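Aluminum resistance protein (Clostridium novyi, PDB 3I16) probably acts as a pyridoxal-5'-phosphate-dependent carbon-sulfur lyase of the methionine gamma-lyase family, with an inferred part in aluminium resistance. Local coordinates at residues C220-M225 / I243-G247; R192-I196 / E328-D332; D374-A379 / S392-R398. All coordinates share one frame; numbering follows the deposited sequence. Where two conformers were deposited one is given.

Contact 1: C220-M225 / I243-G247; sequences CYGEFM and IKNIG. With PLP (pyridoxal-5'-phosphate), chain J.
Lys244 runs out straight through chi2 and chi3 (both -174°) and turns only at chi4, a course that lays its CD squarely over one face of the Tyr221 ring in the conformer described. CD stands 3.6 Å from the centroid of that ring, a CH-pi contact for which the long methylene chain of lysine is well suited. Beyond it NZ comes within 3.0 Å of Tyr221 OH, and both atoms are hydrogen-bonded to Ser388 OG. At the edge of the ring, near its plane, PLP O3 comes within 3.1 Å of Tyr221 CE2. Family membership points to the fold-type I PLP enzymes, in which a lysine on a loop such as this one usually carries the cofactor as a Schiff base; here Lys244 CE is 3.5 Å from PLP C4, consistent with that role. Cys220 SG packs on PLP C5; Thr101 and Asp218 of the same chain, and Tyr68 of the second subunit, are hydrogen-bonded to the cofactor. Gly222 to Met225 make a type II turn. Asn245 ND2 reaches into the turn with a nearly straight bond (166°) to a lone pair of Glu223 O at 3.0 Å and adds a weak one to Tyr221 O just ahead of it. Its OD1 is buried without a partner. Glu223 lays OE1 against Asn245 CB while OE2 binds Tyr256, and Phe224 CE2 meets Ile246 CG1 at 3.9 Å.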
loop_
_atom_site.group_PDB
_atom_site.type_symbol
_atom_site.label_atom_id
_atom_site.label_comp_id
_atom_site.label_asym_id
_atom_site.label_seq_id
_atom_site.Cartn_x
_atom_site.Cartn_y
_atom_site.Cartn_z
ATOM N N CYS B 220 -10.923 -2.402 -25.696
ATOM C CA CYS B 220 -9.483 -2.515 -25.427
ATOM C C CYS B 220 -8.605 -1.964 -26.541
ATOM O O CYS B 220 -8.791 -2.328 -27.705
ATOM C CB CYS B 220 -9.092 -3.966 -25.237
ATOM S SG CYS B 220 -9.591 -4.658 -23.668
ATOM N N TYR B 221 -7.654 -1.112 -26.153
ATOM C CA TYR B 221 -6.672 -0.466 -27.050
ATOM C C TYR B 221 -7.157 0.721 -27.863
ATOM O O TYR B 221 -6.345 1.411 -28.473
ATOM C CB TYR B 221 -6.012 -1.452 -28.001
ATOM C CG TYR B 221 -5.117 -2.480 -27.347
ATOM C CD1 TYR B 221 -3.962 -2.085 -26.667
ATOM C CD2 TYR B 221 -5.357 -3.820 -27.490
ATOM C CE1 TYR B 221 -3.129 -3.006 -26.113
ATOM C CE2 TYR B 221 -4.516 -4.747 -26.949
ATOM C CZ TYR B 221 -3.413 -4.341 -26.274
ATOM O OH TYR B 221 -2.607 -5.290 -25.733
ATOM N N GLY B 222 -8.455 1.001 -27.836
ATOM C CA GLY B 222 -9.025 2.099 -28.608
ATOM C C GLY B 222 -9.278 3.371 -27.847
ATOM O O GLY B 222 -9.620 4.382 -28.457
ATOM N N GLU B 223 -9.082 3.343 -26.520
ATOM C CA GLU B 223 -9.386 4.511 -25.704
ATOM C C GLU B 223 -8.510 5.693 -26.099
ATOM O O GLU B 223 -7.298 5.552 -26.284
ATOM C CB GLU B 223 -9.221 4.230 -24.205
ATOM C CG GLU B 223 -10.021 3.058 -23.672
ATOM C CD GLU B 223 -9.323 1.714 -23.743
ATOM O OE1 GLU B 223 -8.226 1.607 -24.340
ATOM O OE2 GLU B 223 -9.915 0.740 -23.236
ATOM N N PHE B 224 -9.156 6.837 -26.293
ATOM C CA PHE B 224 -8.499 8.093 -26.676
ATOM C C PHE B 224 -7.814 8.137 -28.073
ATOM O O PHE B 224 -7.034 9.045 -28.361
ATOM C CB PHE B 224 -7.578 8.558 -25.557
ATOM C CG PHE B 224 -8.273 8.617 -24.211
ATOM C CD1 PHE B 224 -9.341 9.464 -24.016
ATOM C CD2 PHE B 224 -7.875 7.805 -23.174
ATOM C CE1 PHE B 224 -9.995 9.509 -22.794
ATOM C CE2 PHE B 224 -8.532 7.838 -21.951
ATOM C CZ PHE B 224 -9.589 8.695 -21.761
HETATM N N MSE B 225 -8.169 7.210 -28.955
HETATM C CA MSE B 225 -7.665 7.238 -30.329
HETATM C C MSE B 225 -8.401 8.291 -31.151
HETATM O O MSE B 225 -7.881 8.779 -32.169
HETATM C CB MSE B 225 -7.826 5.881 -31.001
HETATM C CG MSE B 225 -7.014 4.760 -30.417
HETATM SE SE MSE B 225 -5.089 4.958 -30.618
HETATM C CE MSE B 225 -4.740 5.995 -29.036
ATOM N N ILE B 243 -4.851 -1.867 -17.558
ATOM C CA ILE B 243 -3.422 -1.937 -17.834
ATOM C C ILE B 243 -3.118 -1.729 -19.330
ATOM O O ILE B 243 -2.013 -2.021 -19.775
ATOM C CB ILE B 243 -2.703 -3.159 -17.199
ATOM C CG1 ILE B 243 -3.074 -4.477 -17.850
ATOM C CG2 ILE B 243 -2.954 -3.179 -15.660
ATOM C CD1 ILE B 243 -2.281 -5.671 -17.241
ATOM N N LYS B 244 -4.127 -1.275 -20.095
ATOM C CA LYS B 244 -3.930 -0.867 -21.479
ATOM C C LYS B 244 -4.061 0.661 -21.436
ATOM O O LYS B 244 -3.754 1.251 -20.426
ATOM C CB LYS B 244 -4.920 -1.515 -22.442
ATOM C CG LYS B 244 -4.864 -3.022 -22.466
ATOM C CD LYS B 244 -5.775 -3.570 -23.541
ATOM C CE LYS B 244 -5.847 -5.086 -23.472
ATOM N NZ LYS B 244 -4.489 -5.697 -23.470
ATOM N N ASN B 245 -4.511 1.293 -22.518
ATOM C CA ASN B 245 -4.565 2.766 -22.626
ATOM C C ASN B 245 -5.079 3.574 -21.426
ATOM O O ASN B 245 -4.398 4.469 -20.936
ATOM C CB ASN B 245 -5.427 3.196 -23.829
ATOM C CG ASN B 245 -5.027 2.539 -25.147
ATOM O OD1 ASN B 245 -4.423 1.477 -25.162
ATOM N ND2 ASN B 245 -5.421 3.161 -26.267
ATOM N N ILE B 246 -6.293 3.271 -20.973
ATOM C CA ILE B 246 -6.990 4.123 -19.987
ATOM C C ILE B 246 -6.392 4.178 -18.599
ATOM O O ILE B 246 -6.743 5.053 -17.794
ATOM C CB ILE B 246 -8.516 3.802 -19.961
ATOM C CG1 ILE B 246 -9.318 4.976 -19.390
ATOM C CG2 ILE B 246 -8.799 2.491 -19.222
ATOM C CD1 ILE B 246 -10.750 5.049 -19.887
ATOM N N GLY B 247 -5.518 3.234 -18.290
ATOM C CA GLY B 247 -4.781 3.265 -17.022
ATOM C C GLY B 247 -3.573 4.208 -17.067
ATOM O O GLY B 247 -2.906 4.396 -16.045
HETATM N N1 PLP J . -10.023 -7.884 -26.412
HETATM C C2 PLP J . -9.027 -7.443 -27.230
HETATM C C2A PLP J . -9.320 -7.148 -28.669
HETATM C C3 PLP J . -7.751 -7.269 -26.695
HETATM O O3 PLP J . -6.750 -6.813 -27.516
HETATM C C4 PLP J . -7.497 -7.555 -25.346
HETATM C C5 PLP J . -8.524 -8.010 -24.526
HETATM C C6 PLP J . -9.781 -8.152 -25.077
HETATM C C5A PLP J . -8.350 -8.311 -23.049
HETATM O O4P PLP J . -7.189 -9.028 -22.786
HETATM P P PLP J . -6.576 -9.321 -21.299
HETATM O O1P PLP J . -6.451 -8.091 -20.412
HETATM O O2P PLP J . -5.178 -9.795 -21.620
HETATM O O3P PLP J . -7.447 -10.358 -20.608
#

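Contact 2: R192-I196 / E328-D332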
loop_
_atom_site.group_PDB
_atom_site.type_symbol
_atom_site.label_atom_id
_atom_site.label_comp_id
_atom_site.label_asym_id
_atom_site.label_seq_id
_atom_site.Cartn_x
_atom_site.Cartn_y
_atom_site.Cartn_z
ATOM N N ARG B 192 -7.425 -3.960 -40.327
ATOM C CA ARG B 192 -7.469 -2.715 -39.579
ATOM C C ARG B 192 -8.484 -2.777 -38.459
ATOM O O ARG B 192 -9.483 -3.472 -38.572
ATOM C CB ARG B 192 -7.821 -1.576 -40.519
ATOM C CG ARG B 192 -6.752 -1.354 -41.589
ATOM C CD ARG B 192 -7.196 -0.281 -42.553
ATOM N NE ARG B 192 -7.398 0.986 -41.857
ATOM C CZ ARG B 192 -8.094 2.020 -42.321
ATOM N NH1 ARG B 192 -8.688 1.961 -43.516
ATOM N NH2 ARG B 192 -8.211 3.120 -41.585
ATOM N N ALA B 193 -8.216 -2.058 -37.376
ATOM C CA ALA B 193 -9.142 -1.935 -36.249
ATOM C C ALA B 193 -10.352 -1.156 -36.728
ATOM O O ALA B 193 -10.214 -0.304 -37.618
ATOM C CB ALA B 193 -8.486 -1.175 -35.105
ATOM N N LEU B 194 -11.523 -1.402 -36.127
ATOM C CA LEU B 194 -12.744 -0.671 -36.506
ATOM C C LEU B 194 -12.719 0.765 -36.043
ATOM O O LEU B 194 -12.484 1.044 -34.877
ATOM C CB LEU B 194 -14.025 -1.289 -35.938
ATOM C CG LEU B 194 -14.525 -2.623 -36.446
ATOM C CD1 LEU B 194 -15.978 -2.730 -36.016
ATOM C CD2 LEU B 194 -14.429 -2.739 -37.938
ATOM N N LEU B 195 -13.003 1.675 -36.963
ATOM C CA LEU B 195 -13.070 3.071 -36.641
ATOM C C LEU B 195 -14.410 3.348 -35.934
ATOM O O LEU B 195 -15.348 2.557 -36.017
ATOM C CB LEU B 195 -12.971 3.898 -37.908
ATOM C CG LEU B 195 -11.703 3.746 -38.772
ATOM C CD1 LEU B 195 -11.864 4.480 -40.096
ATOM C CD2 LEU B 195 -10.472 4.234 -38.054
ATOM N N ILE B 196 -14.499 4.480 -35.257
ATOM C CA ILE B 196 -15.740 4.883 -34.594
ATOM C C ILE B 196 -16.905 4.945 -35.595
ATOM O O ILE B 196 -18.045 4.589 -35.236
ATOM C CB ILE B 196 -15.591 6.248 -33.867
ATOM C CG1 ILE B 196 -14.631 6.134 -32.676
ATOM C CG2 ILE B 196 -16.989 6.816 -33.461
ATOM C CD1 ILE B 196 -15.070 5.180 -31.525
ATOM N N GLU B 328 -2.562 5.532 -42.383
ATOM C CA GLU B 328 -3.956 5.132 -42.294
ATOM C C GLU B 328 -4.530 5.584 -40.970
ATOM O O GLU B 328 -3.801 5.742 -40.003
ATOM C CB GLU B 328 -4.094 3.626 -42.397
ATOM C CG GLU B 328 -3.412 3.071 -43.605
ATOM C CD GLU B 328 -3.859 1.677 -43.901
ATOM O OE1 GLU B 328 -5.013 1.508 -44.369
ATOM O OE2 GLU B 328 -3.044 0.761 -43.703
ATOM N N LYS B 329 -5.842 5.774 -40.935
ATOM C CA LYS B 329 -6.558 6.189 -39.733
ATOM C C LYS B 329 -6.581 4.976 -38.781
ATOM O O LYS B 329 -6.985 3.892 -39.182
ATOM C CB LYS B 329 -7.981 6.600 -40.126
ATOM C CG LYS B 329 -8.666 7.618 -39.233
ATOM C CD LYS B 329 -10.094 7.860 -39.732
ATOM C CE LYS B 329 -10.110 8.121 -41.219
ATOM N NZ LYS B 329 -11.474 8.006 -41.813
ATOM N N ARG B 330 -6.156 5.173 -37.541
ATOM C CA ARG B 330 -6.071 4.114 -36.544
ATOM C C ARG B 330 -7.139 4.171 -35.478
ATOM O O ARG B 330 -7.532 5.252 -35.066
ATOM C CB ARG B 330 -4.699 4.175 -35.892
ATOM C CG ARG B 330 -3.614 3.830 -36.890
ATOM C CD ARG B 330 -2.244 4.232 -36.432
ATOM N NE ARG B 330 -1.245 3.887 -37.451
ATOM C CZ ARG B 330 -0.405 2.849 -37.433
ATOM N NH1 ARG B 330 -0.357 1.990 -36.425
ATOM N NH2 ARG B 330 0.435 2.674 -38.457
ATOM N N SER B 331 -7.614 3.002 -35.056
ATOM C CA SER B 331 -8.619 2.909 -33.987
ATOM C C SER B 331 -8.086 2.137 -32.787
ATOM O O SER B 331 -8.835 1.842 -31.852
ATOM C CB SER B 331 -9.914 2.291 -34.503
ATOM O OG SER B 331 -11.038 2.761 -33.747
ATOM N N ASP B 332 -6.787 1.833 -32.802
ATOM C CA ASP B 332 -6.105 1.207 -31.659
ATOM C C ASP B 332 -4.597 1.502 -31.744
ATOM O O ASP B 332 -4.117 2.077 -32.730
ATOM C CB ASP B 332 -6.430 -0.294 -31.526
ATOM C CG ASP B 332 -5.746 -1.166 -32.575
ATOM O OD1 ASP B 332 -4.727 -0.755 -33.169
ATOM O OD2 ASP B 332 -6.218 -2.299 -32.799
HETATM O O HOH W 1 -5.632 1.311 -39.590
HETATM O O HOH W 2 -8.032 1.586 -37.407
#
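Ala193 and Ser331 meet at the tight inner end of a junction between two irregular loops, one of which leads straight into helix 196-209 with Leu195 at its N-cap position. Alanine's single methyl suits the close spacing here: Ala193 CB lies 3.8 Å from Ser331 CB and 3.4 Å from Asp332 OD2. Ser185 OG on OD2 and Ile334 N on OD1 help hold the carboxylate beside that methyl. With chi1 at -152°, Ser331 OG swings away from its own N toward Leu194 O, though the separation is too short to be trusted in detail; the same hydroxyl also binds Arg184 NE. In the middle Leu195 CD2 lies 3.7 Å from Lys329 O, and Leu195 CD1 packs on the Lys329 methylene chain, 3.8 Å from its CD, crossing it at about a right angle. The outer end is looser, more open to solvent and partly bridged by water. There Arg192 bends at chi3 (61°), which swings the guanidinium across to the other loop. Glu328 OE1 sits over a face of it, well out of its plane, so the salt bridge to NE is one of charge alone; Glu328 OE2 is held by Lys325 N. A water accepts from Arg192 NE and donates to Lys329 O. That carbonyl oxygen also receives Arg192 NH2, in the guanidinium plane and on a lone pair, at 2.8 Å and 160°.

Contact 3: D374-A379 / S392-R398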
loop_
_atom_site.group_PDB
_atom_site.type_symbol
_atom_site.label_atom_id
_atom_site.label_comp_id
_atom_site.label_asym_id
_atom_site.label_seq_id
_atom_site.Cartn_x
_atom_site.Cartn_y
_atom_site.Cartn_z
ATOM N N ASP B 374 -2.295 -21.544 -29.568
ATOM C CA ASP B 374 -0.879 -21.750 -29.848
ATOM C C ASP B 374 -0.023 -21.041 -28.813
ATOM O O ASP B 374 -0.526 -20.290 -27.964
ATOM C CB ASP B 374 -0.513 -21.223 -31.231
ATOM C CG ASP B 374 -1.192 -21.980 -32.333
ATOM O OD1 ASP B 374 -1.864 -22.990 -32.015
ATOM O OD2 ASP B 374 -1.039 -21.569 -33.513
ATOM N N GLN B 375 1.273 -21.331 -28.862
ATOM C CA GLN B 375 2.218 -20.675 -27.980
ATOM C C GLN B 375 2.592 -19.326 -28.573
ATOM O O GLN B 375 2.885 -19.199 -29.778
ATOM C CB GLN B 375 3.462 -21.515 -27.712
ATOM C CG GLN B 375 3.185 -22.667 -26.758
ATOM C CD GLN B 375 4.440 -23.254 -26.163
ATOM O OE1 GLN B 375 5.550 -22.998 -26.634
ATOM N NE2 GLN B 375 4.272 -24.050 -25.114
ATOM N N VAL B 376 2.570 -18.339 -27.688
ATOM C CA VAL B 376 2.889 -16.975 -28.018
ATOM C C VAL B 376 4.128 -16.531 -27.239
ATOM O O VAL B 376 4.336 -16.913 -26.082
ATOM C CB VAL B 376 1.733 -16.049 -27.631
ATOM C CG1 VAL B 376 1.993 -14.643 -28.183
ATOM C CG2 VAL B 376 0.397 -16.616 -28.142
ATOM N N ILE B 377 4.953 -15.744 -27.904
ATOM C CA ILE B 377 6.122 -15.133 -27.303
ATOM C C ILE B 377 5.709 -13.701 -26.980
ATOM O O ILE B 377 5.072 -13.055 -27.813
ATOM C CB ILE B 377 7.326 -15.188 -28.249
ATOM C CG1 ILE B 377 8.545 -14.543 -27.582
ATOM C CG2 ILE B 377 7.013 -14.522 -29.565
ATOM C CD1 ILE B 377 9.779 -14.753 -28.329
HETATM N N MSE B 378 5.973 -13.233 -25.757
HETATM C CA MSE B 378 5.666 -11.854 -25.405
HETATM C C MSE B 378 6.916 -11.151 -24.862
HETATM O O MSE B 378 7.666 -11.728 -24.073
HETATM C CB MSE B 378 4.493 -11.723 -24.403
HETATM C CG MSE B 378 4.068 -10.196 -24.172
HETATM SE SE MSE B 378 2.521 -9.743 -22.955
HETATM C CE MSE B 378 2.494 -7.766 -23.106
ATOM N N ALA B 379 7.163 -9.932 -25.343
ATOM C CA ALA B 379 8.190 -9.060 -24.803
ATOM C C ALA B 379 7.384 -8.201 -23.848
ATOM O O ALA B 379 6.427 -7.539 -24.274
ATOM C CB ALA B 379 8.797 -8.208 -25.891
ATOM N N SER B 392 5.811 -3.275 -25.574
ATOM C CA SER B 392 5.674 -4.722 -25.533
ATOM C C SER B 392 5.463 -5.236 -26.954
ATOM O O SER B 392 5.170 -4.458 -27.874
ATOM C CB SER B 392 4.461 -5.073 -24.664
ATOM O OG SER B 392 3.325 -4.340 -25.109
ATOM N N ALA B 393 5.650 -6.535 -27.143
ATOM C CA ALA B 393 5.449 -7.172 -28.431
ATOM C C ALA B 393 5.010 -8.589 -28.170
ATOM O O ALA B 393 5.553 -9.235 -27.255
ATOM C CB ALA B 393 6.742 -7.217 -29.236
ATOM N N ASP B 394 4.069 -9.089 -28.974
ATOM C CA ASP B 394 3.625 -10.481 -28.858
ATOM C C ASP B 394 3.353 -11.097 -30.228
ATOM O O ASP B 394 3.050 -10.379 -31.191
ATOM C CB ASP B 394 2.521 -10.660 -27.822
ATOM C CG ASP B 394 1.522 -9.562 -27.829
ATOM O OD1 ASP B 394 0.678 -9.530 -28.730
ATOM O OD2 ASP B 394 1.568 -8.738 -26.898
ATOM N N ALA B 395 3.550 -12.414 -30.333
ATOM C CA ALA B 395 3.463 -13.079 -31.624
ATOM C C ALA B 395 3.226 -14.574 -31.568
ATOM O O ALA B 395 4.179 -15.319 -31.256
ATOM C CB ALA B 395 4.740 -12.848 -32.374
ATOM N N PRO B 396 1.989 -15.027 -31.914
ATOM C CA PRO B 396 1.687 -16.462 -32.003
ATOM C C PRO B 396 2.677 -17.126 -32.919
ATOM O O PRO B 396 2.964 -16.584 -33.997
ATOM C CB PRO B 396 0.300 -16.489 -32.643
ATOM C CG PRO B 396 -0.329 -15.212 -32.228
ATOM C CD PRO B 396 0.778 -14.202 -32.119
ATOM N N ILE B 397 3.211 -18.277 -32.519
ATOM C CA ILE B 397 4.218 -18.950 -33.352
ATOM C C ILE B 397 3.563 -19.784 -34.464
ATOM O O ILE B 397 3.269 -20.970 -34.282
ATOM C CB ILE B 397 5.192 -19.828 -32.523
ATOM C CG1 ILE B 397 5.804 -19.026 -31.358
ATOM C CG2 ILE B 397 6.274 -20.357 -33.428
ATOM C CD1 ILE B 397 6.446 -17.733 -31.768
ATOM N N ARG B 398 3.367 -19.152 -35.621
ATOM C CA ARG B 398 2.725 -19.782 -36.772
ATOM C C ARG B 398 2.895 -18.878 -37.976
ATOM O O ARG B 398 3.155 -17.690 -37.823
ATOM C CB ARG B 398 1.237 -19.970 -36.507
ATOM C CG ARG B 398 0.508 -18.674 -36.361
ATOM C CD ARG B 398 -0.755 -18.846 -35.585
ATOM N NE ARG B 398 -1.513 -17.598 -35.588
ATOM C CZ ARG B 398 -2.557 -17.327 -34.803
ATOM N NH1 ARG B 398 -2.986 -18.209 -33.901
ATOM N NH2 ARG B 398 -3.169 -16.146 -34.907
HETATM O O HOH W 3 1.366 -23.199 -33.901
#
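Strands 376-379 and 392-396 run antiparallel, 174° between their directions and 4.5 Å apart at their axes, with Ile377 facing Ala395 and Ala379 facing Ala393 as hydrogen-bonded pairs. Ala379 N gives the shortest of these bonds, 2.6 Å to Ala393 O, whereas Ile377 N to Ala395 O is weak. Pro396, which has no N-H to give, stands opposite Val376 in a non-hydrogen-bonded pair, where none is needed; Ile397 N resumes the bonding with Gln375 O at 2.9 Å. On the face shared by Val376 and Met378, the extended course of Met378 (a selenomethionine; chi1 -173°, chi2 178°) lays it alongside Asp394, and its CE reaches Ser392 CB at 3.7 Å. Asp394 carries its own polar end to Tyr188 OH. On the other face, carrying Ile377, Ala379, Ala393 and Ala395, the contacts are apolar: Ala379 CB meets Ala393 CB, and Ile377 CG2 touches Ala395 CB and, just past the strand end, Ile397 CD1. Beyond the strands Asp374 OD2 lies at the edge of the Arg398 guanidinium, and Pro396 CB lies over one face of it; the salt bridge is long, 3.9 Å from OD2 to NH1, and a water links OD2, weakly, with Ile397 O. The pair sits inside a six-stranded antiparallel sheet, between strands 366-367 and 402-406. Ile377 packs on Ile346 and Ala379 on Ile352 of helix 342-354, while Ile397 touches both Ile346 and Lys342.

How the contacts relate
Contacts 1 and 2 form one continuous block, their centres about 13 Å apart: Tyr221 O lies 3.5 Å from Asp332 CB, and Met225 SE lies 3.7 Å from Asp332 C. Along the chain contact 1 is nested within the loop that contact 2 closes. Only contact 1 holds residues of the cofactor pocket; the side chain of Asp332 in contact 2 is about 7 Å from PLP, and that of Met378 in contact 3 about 8 Å. Contact 3 follows both in sequence and touches neither, its nearest atoms being about 6 Å from contact 1 and about 11 Å from contact 2. The PLP-binding Tyr126 stands about 6 Å from the side chains of both Tyr221 and Asp394.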